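Local coordinates for tricorn protease (Thermoplasma acidophilum, PDB 1K32), which hydrolyses peptide bonds as a serine protease and probably shortens peptides released by the proteasome, within a six-subunit assembly that carries beta propellers, at residues 107-112 and 123-128; 134-139 and 149-154; 660-665 and 973-978. All blocks are in the same frame, centred on the assembly; numbering follows the deposited sequence.

In the fold
Following the chain, all three contacts come in series, and none nests in or crosses another. Contact 1 closes the hairpin of strands 110-114 and 120-124 at its open end, and contact 2 then folds the loop 149-154, which leads from strand 145-148 to strand 156-160, back onto strand 135-140. Both belong to one four-stranded antiparallel sheet, consistent with a beta-propeller blade; their centres lie about 9 Å apart and Ser-123 OG reaches Ala-154 O. Contact 3 spans more than 300 residues, bringing helix 656-674 of the C1 region against a loop of the S41 peptidase region. Its centre is about 30 Å from that of contact 1 and about 38 Å from that of contact 2.

Contact 1: 107-112 and 123-128; sequences MFTDVA and STDAMQ
Thr-109 OG1 is held by two partners: Thr-124 OG1 donates to it over 2.9 Å, and it gives its own proton to a water that in turn donates to Asp-125 OD1. The two threonine side chains run alongside each other, headed in a similar direction. On Thr-124 the hydroxyl stands opposite the backbone N across the CA-CB bond (chi1 -177°), where it also accepts from Ala-126 N at 3.0 Å and closes an ST turn. One hydroxyl thus ties the turn after strand 120-124 to the residues leading into strand 110-114. Asp-125 OD1 lies 3.4 Å from Phe-108 CB and close to the ring plane at its edge, 4.0 Å from CD1, with carboxylate and ring planes 74° apart; its other oxygen, OD2, forms a salt bridge with Arg-830. Next to the threonines, strands 110-114 and 120-124 pair as a hairpin, Asp-110 and Ser-123 forming an antiparallel hydrogen-bonded pair. Asp-110 N meets Ser-123 O at 2.9 Å, and Ser-123 N returns a nearly straight bond to Asp-110 O (171° at the hydrogen). Because Thr-109 and Asp-110 both face Ser-123, the pairing carries a G1 beta bulge, with Thr-109 at positive phi and its CA 3.0 Å from Ser-123 O in a CA-H...O contact. A second water accepts from Thr-109 N and donates to Ser-123 OG, whose stronger partner is Ala-154 O. Further along the hairpin, Ala-112 CB rests against Ser-123 CB at 3.9 Å, and the side chains of both touch Leu-136 on strand 135-140.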
ATOM      1  N   MET A 107      28.037 -20.116  49.569  1.00 24.30           N
ATOM      2  CA  MET A 107      28.750 -20.787  48.484  1.00 23.90           C
ATOM      3  C   MET A 107      28.526 -22.280  48.655  1.00 23.43           C
ATOM      4  O   MET A 107      29.406 -23.004  49.133  1.00 23.18           O
ATOM      5  CB  MET A 107      30.246 -20.448  48.561  1.00 26.16           C
ATOM      6  CG  MET A 107      30.583 -18.990  48.223  1.00 29.27           C
ATOM      7  SD  MET A 107      32.353 -18.613  48.342  1.00 33.96           S
ATOM      8  CE  MET A 107      32.405 -18.006  49.975  1.00 31.65           C
ATOM      9  N   PHE A 108      27.342 -22.730  48.242  1.00 20.97           N
ATOM     10  CA  PHE A 108      26.948 -24.121  48.400  1.00 22.08           C
ATOM     11  C   PHE A 108      27.387 -25.092  47.310  1.00 19.22           C
ATOM     12  O   PHE A 108      27.825 -24.683  46.240  1.00 18.69           O
ATOM     13  CB  PHE A 108      25.432 -24.180  48.646  1.00 22.57           C
ATOM     14  CG  PHE A 108      25.008 -23.535  49.949  1.00 24.91           C
ATOM     15  CD1 PHE A 108      23.657 -23.298  50.227  1.00 24.87           C
ATOM     16  CD2 PHE A 108      25.962 -23.202  50.921  1.00 25.03           C
ATOM     17  CE1 PHE A 108      23.258 -22.747  51.450  1.00 23.60           C
ATOM     18  CE2 PHE A 108      25.568 -22.646  52.157  1.00 25.68           C
ATOM     19  CZ  PHE A 108      24.210 -22.422  52.417  1.00 23.61           C
ATOM     20  N   THR A 109      27.238 -26.385  47.596  1.00 18.09           N
ATOM     21  CA  THR A 109      27.686 -27.456  46.707  1.00 18.76           C
ATOM     22  C   THR A 109      29.185 -27.385  46.911  1.00 19.68           C
ATOM     23  O   THR A 109      29.902 -26.648  46.214  1.00 15.40           O
ATOM     24  CB  THR A 109      27.360 -27.202  45.239  1.00 19.08           C
ATOM     25  OG1 THR A 109      25.938 -27.136  45.086  1.00 25.44           O
ATOM     26  CG2 THR A 109      27.912 -28.342  44.362  1.00 20.18           C
ATOM     27  N   ASP A 110      29.642 -28.146  47.900  1.00 19.17           N
ATOM     28  CA  ASP A 110      31.045 -28.145  48.274  1.00 21.62           C
ATOM     29  C   ASP A 110      31.454 -29.480  48.881  1.00 19.98           C
ATOM     30  O   ASP A 110      30.639 -30.386  49.016  1.00 23.63           O
ATOM     31  CB  ASP A 110      31.267 -27.024  49.299  1.00 21.81           C
ATOM     32  CG  ASP A 110      32.718 -26.592  49.411  1.00 24.86           C
ATOM     33  OD1 ASP A 110      32.975 -25.588  50.117  1.00 27.08           O
ATOM     34  OD2 ASP A 110      33.592 -27.238  48.810  1.00 24.47           O
ATOM     35  N   VAL A 111      32.732 -29.595  49.220  1.00 18.65           N
ATOM     36  CA  VAL A 111      33.259 -30.792  49.855  1.00 18.46           C
ATOM     37  C   VAL A 111      32.846 -30.667  51.313  1.00 19.02           C
ATOM     38  O   VAL A 111      32.988 -29.596  51.904  1.00 18.00           O
ATOM     39  CB  VAL A 111      34.790 -30.828  49.771  1.00 18.87           C
ATOM     40  CG1 VAL A 111      35.333 -31.936  50.658  1.00 20.60           C
ATOM     41  CG2 VAL A 111      35.222 -31.022  48.324  1.00 16.91           C
ATOM     42  N   ALA A 112      32.320 -31.740  51.888  1.00 16.18           N
ATOM     43  CA  ALA A 112      31.881 -31.705  53.282  1.00 18.54           C
ATOM     44  C   ALA A 112      32.831 -32.471  54.199  1.00 20.56           C
ATOM     45  O   ALA A 112      32.930 -32.174  55.397  1.00 20.82           O
ATOM     46  CB  ALA A 112      30.477 -32.283  53.391  1.00 16.13           C
ATOM     47  N   SER A 123      28.374 -31.742  50.115  1.00 18.76           N
ATOM     48  CA  SER A 123      27.229 -31.073  50.694  1.00 20.59           C
ATOM     49  C   SER A 123      26.599 -30.284  49.568  1.00 20.54           C
ATOM     50  O   SER A 123      27.285 -29.519  48.897  1.00 20.84           O
ATOM     51  CB  SER A 123      27.682 -30.136  51.798  1.00 21.29           C
ATOM     52  OG  SER A 123      26.623 -29.317  52.206  1.00 23.48           O
ATOM     53  N   THR A 124      25.301 -30.478  49.339  1.00 20.84           N
ATOM     54  CA  THR A 124      24.638 -29.747  48.267  1.00 20.80           C
ATOM     55  C   THR A 124      23.117 -29.705  48.346  1.00 21.12           C
ATOM     56  O   THR A 124      22.460 -30.648  48.813  1.00 19.43           O
ATOM     57  CB  THR A 124      25.054 -30.297  46.868  1.00 18.54           C
ATOM     58  OG1 THR A 124      24.431 -29.516  45.850  1.00 18.64           O
ATOM     59  CG2 THR A 124      24.629 -31.751  46.702  1.00 20.29           C
ATOM     60  N   ASP A 125      22.571 -28.594  47.865  1.00 21.43           N
ATOM     61  CA  ASP A 125      21.135 -28.360  47.843  1.00 22.35           C
ATOM     62  C   ASP A 125      20.628 -28.555  46.425  1.00 23.18           C
ATOM     63  O   ASP A 125      19.439 -28.378  46.151  1.00 22.60           O
ATOM     64  CB  ASP A 125      20.846 -26.926  48.283  1.00 22.80           C
ATOM     65  CG  ASP A 125      21.558 -25.906  47.419  1.00 24.10           C
ATOM     66  OD1 ASP A 125      22.804 -25.934  47.352  1.00 22.98           O
ATOM     67  OD2 ASP A 125      20.870 -25.077  46.802  1.00 27.21           O
ATOM     68  N   ALA A 126      21.541 -28.920  45.531  1.00 23.48           N
ATOM     69  CA  ALA A 126      21.219 -29.123  44.121  1.00 24.34           C
ATOM     70  C   ALA A 126      19.930 -29.905  43.873  1.00 25.63           C
ATOM     71  O   ALA A 126      19.192 -29.616  42.932  1.00 24.19           O
ATOM     72  CB  ALA A 126      22.382 -29.807  43.425  1.00 24.32           C
ATOM     73  N   MET A 127      19.655 -30.891  44.717  1.00 25.35           N
ATOM     74  CA  MET A 127      18.447 -31.691  44.554  1.00 29.27           C
ATOM     75  C   MET A 127      17.428 -31.508  45.665  1.00 26.36           C
ATOM     76  O   MET A 127      16.708 -32.440  46.010  1.00 23.71           O
ATOM     77  CB  MET A 127      18.797 -33.175  44.448  1.00 30.54           C
ATOM     78  CG  MET A 127      18.754 -33.680  43.037  1.00 38.90           C
ATOM     79  SD  MET A 127      20.266 -33.332  42.191  1.00 45.59           S
ATOM     80  CE  MET A 127      21.211 -34.753  42.776  1.00 43.00           C
ATOM     81  N   GLN A 128      17.377 -30.312  46.237  1.00 26.16           N
ATOM     82  CA  GLN A 128      16.429 -30.054  47.303  1.00 25.82           C
ATOM     83  C   GLN A 128      15.550 -28.861  46.961  1.00 24.87           C
ATOM     84  O   GLN A 128      15.879 -28.061  46.079  1.00 22.80           O
ATOM     85  CB  GLN A 128      17.170 -29.808  48.614  1.00 25.62           C
ATOM     86  CG  GLN A 128      18.055 -30.958  49.058  1.00 27.56           C
ATOM     87  CD  GLN A 128      17.284 -32.243  49.292  1.00 30.07           C
ATOM     88  OE1 GLN A 128      16.155 -32.222  49.783  1.00 29.15           O
ATOM     89  NE2 GLN A 128      17.902 -33.373  48.961  1.00 30.52           N
TER
HETATM   90  O   HOH W   1      26.941 -26.856  50.180  1.00 14.66           O
HETATM   91  O   HOH W   2      24.627 -25.014  45.546  1.00 16.54           O

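Contact 2: 134-139 and 149-154; sequences TCLYRV and LNLGPA
Leu-136 CD1 lies 3.8 Å from Ala-154 CB, and its CG and CD2 also pack on that methyl group, while Leu-151 CD1 closes on the same CD1 at 4.3 Å. With CG opposite the carbonyl carbon (chi1 -60°), CG and its two methyls are carried over Ala-154, while CB faces Leu-149, whose CD1 sits 4.1 Å away; the other branch, CD2, comes within 3.9 Å of Arg-138 NH2, the arginine chain passing crosswise to it. With an alanine at Leu-149, the CG and CD1 contacts with Leu-136 CB would be lost, which would probably open a gap there and leave the Arg-138 guanidinium without its CD2 neighbour. Outward, the backbone takes over. Leu-149 N donates to Leu-136 O (3.0 Å), and a water joins that same oxygen to Asn-150 N. A second water accepts from Leu-136 N and Leu-151 N and donates to Gly-152 O. At the far end, Ala-154 N gives a straight bond to Thr-134 O (3.0 Å, 171°). Strand 135-140 belongs to a four-stranded antiparallel sheet, consistent with one beta-propeller blade; loop 149-154 leads to the next, where Leu-151 and Ala-154 pack on Ile-166 of strand 163-168.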
ATOM      1  N   THR A 134      21.351 -28.143  52.267  1.00 21.81           N
ATOM      2  CA  THR A 134      22.582 -28.636  51.654  1.00 22.15           C
ATOM      3  C   THR A 134      22.828 -30.003  52.259  1.00 23.43           C
ATOM      4  O   THR A 134      23.546 -30.147  53.249  1.00 22.34           O
ATOM      5  CB  THR A 134      23.764 -27.700  51.945  1.00 22.92           C
ATOM      6  OG1 THR A 134      23.872 -27.480  53.359  1.00 19.44           O
ATOM      7  CG2 THR A 134      23.551 -26.366  51.244  1.00 20.02           C
ATOM      8  N   CYS A 135      22.192 -31.005  51.655  1.00 21.65           N
ATOM      9  CA  CYS A 135      22.276 -32.381  52.118  1.00 23.68           C
ATOM     10  C   CYS A 135      23.607 -33.057  51.826  1.00 22.03           C
ATOM     11  O   CYS A 135      24.325 -32.649  50.925  1.00 21.55           O
ATOM     12  CB  CYS A 135      21.127 -33.190  51.497  1.00 24.14           C
ATOM     13  SG  CYS A 135      19.506 -32.578  52.023  1.00 33.87           S
ATOM     14  N   LEU A 136      23.923 -34.093  52.603  1.00 22.68           N
ATOM     15  CA  LEU A 136      25.167 -34.853  52.444  1.00 20.91           C
ATOM     16  C   LEU A 136      24.996 -36.089  51.565  1.00 22.15           C
ATOM     17  O   LEU A 136      24.010 -36.821  51.688  1.00 22.68           O
ATOM     18  CB  LEU A 136      25.688 -35.304  53.807  1.00 19.28           C
ATOM     19  CG  LEU A 136      26.016 -34.183  54.797  1.00 21.15           C
ATOM     20  CD1 LEU A 136      26.474 -34.781  56.108  1.00 17.72           C
ATOM     21  CD2 LEU A 136      27.092 -33.277  54.200  1.00 19.03           C
ATOM     22  N   TYR A 137      25.970 -36.322  50.690  1.00 21.72           N
ATOM     23  CA  TYR A 137      25.955 -37.475  49.801  1.00 22.80           C
ATOM     24  C   TYR A 137      27.366 -38.050  49.682  1.00 24.16           C
ATOM     25  O   TYR A 137      28.350 -37.304  49.648  1.00 23.81           O
ATOM     26  CB  TYR A 137      25.499 -37.070  48.391  1.00 25.04           C
ATOM     27  CG  TYR A 137      24.139 -36.426  48.304  1.00 25.01           C
ATOM     28  CD1 TYR A 137      23.023 -37.163  47.901  1.00 25.24           C
ATOM     29  CD2 TYR A 137      23.966 -35.070  48.607  1.00 25.82           C
ATOM     30  CE1 TYR A 137      21.771 -36.569  47.794  1.00 23.76           C
ATOM     31  CE2 TYR A 137      22.716 -34.465  48.505  1.00 25.30           C
ATOM     32  CZ  TYR A 137      21.626 -35.220  48.094  1.00 25.74           C
ATOM     33  OH  TYR A 137      20.403 -34.626  47.965  1.00 23.25           O
ATOM     34  N   ARG A 138      27.471 -39.375  49.637  1.00 22.22           N
ATOM     35  CA  ARG A 138      28.770 -40.002  49.444  1.00 21.79           C
ATOM     36  C   ARG A 138      28.894 -40.094  47.931  1.00 21.14           C
ATOM     37  O   ARG A 138      27.959 -40.526  47.267  1.00 20.03           O
ATOM     38  CB  ARG A 138      28.827 -41.412  50.033  1.00 21.73           C
ATOM     39  CG  ARG A 138      30.128 -42.111  49.678  1.00 22.71           C
ATOM     40  CD  ARG A 138      30.347 -43.424  50.415  1.00 28.33           C
ATOM     41  NE  ARG A 138      29.350 -44.436  50.069  1.00 29.35           N
ATOM     42  CZ  ARG A 138      28.227 -44.623  50.744  1.00 29.39           C
ATOM     43  NH1 ARG A 138      27.369 -45.558  50.368  1.00 29.49           N
ATOM     44  NH2 ARG A 138      27.974 -43.879  51.812  1.00 32.13           N
ATOM     45  N   VAL A 139      30.031 -39.679  47.386  1.00 19.71           N
ATOM     46  CA  VAL A 139      30.216 -39.722  45.947  1.00 19.95           C
ATOM     47  C   VAL A 139      30.768 -41.077  45.507  1.00 22.21           C
ATOM     48  O   VAL A 139      31.658 -41.641  46.153  1.00 21.56           O
ATOM     49  CB  VAL A 139      31.180 -38.616  45.470  1.00 20.64           C
ATOM     50  CG1 VAL A 139      31.297 -38.658  43.942  1.00 17.57           C
ATOM     51  CG2 VAL A 139      30.676 -37.243  45.948  1.00 16.12           C
ATOM     52  N   LEU A 149      23.238 -39.474  52.785  1.00 22.91           N
ATOM     53  CA  LEU A 149      23.515 -39.982  54.122  1.00 20.58           C
ATOM     54  C   LEU A 149      22.302 -39.773  54.998  1.00 20.47           C
ATOM     55  O   LEU A 149      22.190 -40.367  56.059  1.00 20.20           O
ATOM     56  CB  LEU A 149      24.738 -39.283  54.718  1.00 22.24           C
ATOM     57  CG  LEU A 149      26.017 -39.380  53.873  1.00 23.73           C
ATOM     58  CD1 LEU A 149      27.200 -38.976  54.731  1.00 22.77           C
ATOM     59  CD2 LEU A 149      26.209 -40.810  53.336  1.00 22.70           C
ATOM     60  N   ASN A 150      21.394 -38.912  54.544  1.00 21.75           N
ATOM     61  CA  ASN A 150      20.152 -38.616  55.253  1.00 21.33           C
ATOM     62  C   ASN A 150      20.334 -38.130  56.674  1.00 20.98           C
ATOM     63  O   ASN A 150      19.628 -38.579  57.577  1.00 19.47           O
ATOM     64  CB  ASN A 150      19.268 -39.859  55.261  1.00 22.24           C
ATOM     65  CG  ASN A 150      18.851 -40.261  53.877  1.00 24.02           C
ATOM     66  OD1 ASN A 150      18.848 -41.436  53.537  1.00 26.73           O
ATOM     67  ND2 ASN A 150      18.499 -39.279  53.062  1.00 22.85           N
ATOM     68  N   LEU A 151      21.276 -37.218  56.872  1.00 20.82           N
ATOM     69  CA  LEU A 151      21.538 -36.677  58.196  1.00 20.96           C
ATOM     70  C   LEU A 151      21.047 -35.233  58.287  1.00 21.88           C
ATOM     71  O   LEU A 151      21.342 -34.519  59.252  1.00 23.49           O
ATOM     72  CB  LEU A 151      23.038 -36.759  58.489  1.00 23.30           C
ATOM     73  CG  LEU A 151      23.601 -38.182  58.589  1.00 25.67           C
ATOM     74  CD1 LEU A 151      25.115 -38.192  58.389  1.00 27.02           C
ATOM     75  CD2 LEU A 151      23.230 -38.767  59.941  1.00 24.11           C
ATOM     76  N   GLY A 152      20.281 -34.817  57.281  1.00 22.39           N
ATOM     77  CA  GLY A 152      19.753 -33.462  57.234  1.00 23.19           C
ATOM     78  C   GLY A 152      20.771 -32.486  56.667  1.00 23.77           C
ATOM     79  O   GLY A 152      21.859 -32.901  56.271  1.00 23.54           O
ATOM     80  N   PRO A 153      20.451 -31.179  56.610  1.00 24.31           N
ATOM     81  CA  PRO A 153      21.404 -30.197  56.074  1.00 23.20           C
ATOM     82  C   PRO A 153      22.670 -30.130  56.914  1.00 22.58           C
ATOM     83  O   PRO A 153      22.620 -30.207  58.138  1.00 20.68           O
ATOM     84  CB  PRO A 153      20.620 -28.885  56.108  1.00 24.06           C
ATOM     85  CG  PRO A 153      19.643 -29.091  57.233  1.00 28.55           C
ATOM     86  CD  PRO A 153      19.195 -30.530  57.024  1.00 23.29           C
ATOM     87  N   ALA A 154      23.808 -30.012  56.249  1.00 21.22           N
ATOM     88  CA  ALA A 154      25.080 -29.924  56.953  1.00 22.58           C
ATOM     89  C   ALA A 154      26.128 -29.298  56.060  1.00 22.41           C
ATOM     90  O   ALA A 154      26.013 -29.302  54.824  1.00 20.11           O
ATOM     91  CB  ALA A 154      25.536 -31.308  57.413  1.00 24.31           C
TER
HETATM   92  O   HOH W   3      21.456 -36.703  52.496  1.00 19.32           O
HETATM   93  O   HOH W   4      22.379 -35.240  54.834  1.00 22.95           O

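Contact 3: 660-665 and 973-978; sequences FLQMYD and RLIDGT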
ATOM      1  N   PHE A 660      40.301  -1.072  41.530  1.00 20.31           N
ATOM      2  CA  PHE A 660      40.161  -1.728  42.836  1.00 21.89           C
ATOM      3  C   PHE A 660      40.242  -0.748  43.999  1.00 21.63           C
ATOM      4  O   PHE A 660      39.562  -0.921  45.018  1.00 19.54           O
ATOM      5  CB  PHE A 660      41.227  -2.819  43.018  1.00 21.83           C
ATOM      6  CG  PHE A 660      40.934  -4.103  42.260  1.00 23.35           C
ATOM      7  CD1 PHE A 660      39.870  -4.184  41.365  1.00 20.77           C
ATOM      8  CD2 PHE A 660      41.721  -5.240  42.467  1.00 21.82           C
ATOM      9  CE1 PHE A 660      39.585  -5.393  40.680  1.00 23.64           C
ATOM     10  CE2 PHE A 660      41.450  -6.447  41.793  1.00 24.77           C
ATOM     11  CZ  PHE A 660      40.376  -6.523  40.895  1.00 22.19           C
ATOM     12  N   LEU A 661      41.088   0.266  43.860  1.00 20.26           N
ATOM     13  CA  LEU A 661      41.223   1.268  44.905  1.00 23.57           C
ATOM     14  C   LEU A 661      39.952   2.103  44.934  1.00 21.43           C
ATOM     15  O   LEU A 661      39.397   2.354  45.995  1.00 21.62           O
ATOM     16  CB  LEU A 661      42.429   2.175  44.638  1.00 26.54           C
ATOM     17  CG  LEU A 661      43.257   2.578  45.862  1.00 33.43           C
ATOM     18  CD1 LEU A 661      44.150   3.761  45.474  1.00 34.00           C
ATOM     19  CD2 LEU A 661      42.353   2.957  47.047  1.00 32.13           C
ATOM     20  N   GLN A 662      39.479   2.522  43.761  1.00 23.60           N
ATOM     21  CA  GLN A 662      38.258   3.333  43.687  1.00 21.35           C
ATOM     22  C   GLN A 662      37.039   2.579  44.220  1.00 22.47           C
ATOM     23  O   GLN A 662      36.172   3.180  44.871  1.00 21.74           O
ATOM     24  CB  GLN A 662      38.000   3.783  42.247  1.00 21.15           C
ATOM     25  CG  GLN A 662      36.851   4.797  42.064  1.00 22.35           C
ATOM     26  CD  GLN A 662      35.464   4.157  42.052  1.00 25.08           C
ATOM     27  OE1 GLN A 662      35.314   2.967  41.738  1.00 22.41           O
ATOM     28  NE2 GLN A 662      34.436   4.951  42.382  1.00 22.18           N
ATOM     29  N   MET A 663      36.990   1.267  43.969  1.00 19.29           N
ATOM     30  CA  MET A 663      35.864   0.431  44.411  1.00 18.33           C
ATOM     31  C   MET A 663      35.871   0.157  45.915  1.00 17.59           C
ATOM     32  O   MET A 663      34.827   0.173  46.553  1.00 15.14           O
ATOM     33  CB  MET A 663      35.853  -0.893  43.632  1.00 19.20           C
ATOM     34  CG  MET A 663      35.504  -0.717  42.167  1.00 21.80           C
ATOM     35  SD  MET A 663      35.966  -2.121  41.105  1.00 28.29           S
ATOM     36  CE  MET A 663      34.549  -3.220  41.363  1.00 25.83           C
ATOM     37  N   TYR A 664      37.044  -0.108  46.481  1.00 17.09           N
ATOM     38  CA  TYR A 664      37.125  -0.337  47.921  1.00 17.53           C
ATOM     39  C   TYR A 664      36.696   0.957  48.612  1.00 17.77           C
ATOM     40  O   TYR A 664      35.872   0.943  49.526  1.00 19.76           O
ATOM     41  CB  TYR A 664      38.555  -0.687  48.337  1.00 18.57           C
ATOM     42  CG  TYR A 664      38.731  -0.670  49.834  1.00 17.96           C
ATOM     43  CD1 TYR A 664      38.224  -1.708  50.622  1.00 17.53           C
ATOM     44  CD2 TYR A 664      39.306   0.443  50.479  1.00 16.80           C
ATOM     45  CE1 TYR A 664      38.271  -1.645  52.021  1.00 18.73           C
ATOM     46  CE2 TYR A 664      39.354   0.519  51.877  1.00 17.69           C
ATOM     47  CZ  TYR A 664      38.834  -0.527  52.641  1.00 18.17           C
ATOM     48  OH  TYR A 664      38.843  -0.459  54.014  1.00 18.30           O
ATOM     49  N   ASP A 665      37.263   2.079  48.173  1.00 18.12           N
ATOM     50  CA  ASP A 665      36.911   3.374  48.744  1.00 19.77           C
ATOM     51  C   ASP A 665      35.390   3.609  48.688  1.00 18.53           C
ATOM     52  O   ASP A 665      34.783   3.978  49.691  1.00 18.63           O
ATOM     53  CB  ASP A 665      37.652   4.498  48.014  1.00 19.43           C
ATOM     54  CG  ASP A 665      39.069   4.701  48.529  1.00 23.64           C
ATOM     55  OD1 ASP A 665      39.798   5.494  47.908  1.00 23.21           O
ATOM     56  OD2 ASP A 665      39.452   4.085  49.554  1.00 24.38           O
ATOM     57  N   ARG A 973      25.528   1.190  42.403  1.00 26.65           N
ATOM     58  CA  ARG A 973      26.323   0.034  42.007  1.00 28.07           C
ATOM     59  C   ARG A 973      27.757   0.516  41.841  1.00 25.54           C
ATOM     60  O   ARG A 973      27.982   1.699  41.621  1.00 25.05           O
ATOM     61  CB  ARG A 973      25.848  -0.512  40.660  1.00 29.74           C
ATOM     62  CG  ARG A 973      24.425  -1.002  40.629  1.00 35.49           C
ATOM     63  CD  ARG A 973      24.130  -1.628  39.274  1.00 38.97           C
ATOM     64  NE  ARG A 973      23.021  -2.577  39.340  1.00 43.50           N
ATOM     65  CZ  ARG A 973      22.946  -3.686  38.610  1.00 46.05           C
ATOM     66  NH1 ARG A 973      21.901  -4.496  38.732  1.00 48.37           N
ATOM     67  NH2 ARG A 973      23.919  -3.991  37.762  1.00 48.18           N
ATOM     68  N   LEU A 974      28.721  -0.392  41.939  1.00 24.24           N
ATOM     69  CA  LEU A 974      30.112  -0.014  41.744  1.00 22.91           C
ATOM     70  C   LEU A 974      30.272   0.090  40.226  1.00 23.48           C
ATOM     71  O   LEU A 974      29.354  -0.270  39.478  1.00 23.62           O
ATOM     72  CB  LEU A 974      31.046  -1.075  42.332  1.00 22.66           C
ATOM     73  CG  LEU A 974      30.859  -1.403  43.824  1.00 22.16           C
ATOM     74  CD1 LEU A 974      31.880  -2.459  44.239  1.00 22.84           C
ATOM     75  CD2 LEU A 974      31.016  -0.142  44.674  1.00 19.17           C
ATOM     76  N   ILE A 975      31.409   0.596  39.766  1.00 22.52           N
ATOM     77  CA  ILE A 975      31.644   0.753  38.329  1.00 22.29           C
ATOM     78  C   ILE A 975      31.563  -0.543  37.508  1.00 22.53           C
ATOM     79  O   ILE A 975      31.382  -0.496  36.295  1.00 21.92           O
ATOM     80  CB  ILE A 975      33.018   1.395  38.057  1.00 23.43           C
ATOM     81  CG1 ILE A 975      34.116   0.531  38.686  1.00 22.24           C
ATOM     82  CG2 ILE A 975      33.046   2.842  38.599  1.00 23.17           C
ATOM     83  CD1 ILE A 975      35.497   1.052  38.463  1.00 22.53           C
ATOM     84  N   ASP A 976      31.706  -1.696  38.153  1.00 22.28           N
ATOM     85  CA  ASP A 976      31.646  -2.963  37.427  1.00 21.85           C
ATOM     86  C   ASP A 976      30.264  -3.634  37.538  1.00 22.09           C
ATOM     87  O   ASP A 976      30.110  -4.813  37.221  1.00 21.13           O
ATOM     88  CB  ASP A 976      32.731  -3.910  37.953  1.00 23.54           C
ATOM     89  CG  ASP A 976      32.378  -4.516  39.302  1.00 23.91           C
ATOM     90  OD1 ASP A 976      31.688  -3.836  40.096  1.00 22.88           O
ATOM     91  OD2 ASP A 976      32.797  -5.666  39.569  1.00 24.09           O
ATOM     92  N   GLY A 977      29.264  -2.883  37.997  1.00 20.61           N
ATOM     93  CA  GLY A 977      27.927  -3.437  38.124  1.00 21.20           C
ATOM     94  C   GLY A 977      27.596  -4.038  39.485  1.00 21.64           C
ATOM     95  O   GLY A 977      26.442  -4.369  39.751  1.00 22.92           O
ATOM     96  N   THR A 978      28.592  -4.166  40.358  1.00 22.75           N
ATOM     97  CA  THR A 978      28.379  -4.755  41.688  1.00 21.23           C
ATOM     98  C   THR A 978      27.344  -4.017  42.547  1.00 21.63           C
ATOM     99  O   THR A 978      27.404  -2.795  42.712  1.00 21.03           O
ATOM    100  CB  THR A 978      29.704  -4.809  42.506  1.00 22.19           C
ATOM    101  OG1 THR A 978      30.690  -5.567  41.801  1.00 18.86           O
ATOM    102  CG2 THR A 978      29.461  -5.461  43.891  1.00 21.89           C
TER
HETATM  103  O   HOH W   5      32.938   1.617  41.826  1.00 24.35           O
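Met-663 fills the tight side of the contact, its methyl CE pressed to 3.2 Å from Asp-976 OD1 and nearly as close to the carboxylate carbon. A bend about the CG-SD bond (chi3 83°) turns this methyl to the loop, so that Met-663 meets Asp-976 roughly perpendicularly. CE also touches Leu-974 CD1 at 4.0 Å, while CG and SD meet Ile-975 CG1 at a slant, CG 3.9 Å away. The carboxylate itself is engaged within its own loop. Asp-976 OD1 accepts from Thr-978 N at 3.1 Å, which makes an Asx turn, and from Thr-978 OG1 at 2.6 Å on the syn side; OD2 forms a salt bridge with Arg-702. A type I turn from Leu-974 to Gly-977 shapes this loop of the S41 peptidase region, presented to helix 656-674 of the C1 region, and Met-663 also packs on Leu-705 of helix 702-714. Beside this, the contact is looser and includes one bridging water. No direct hydrogen bond joins helix segment 660-665 to loop 973-978. Gln-662 OE1 stands 3.8 Å from Ile-975 CD1, and the water links the same oxygen to Ile-975 N, accepting from the amide (2.8 Å) and donating to OE1. Gln-662 NE2 turns instead to Glu-666.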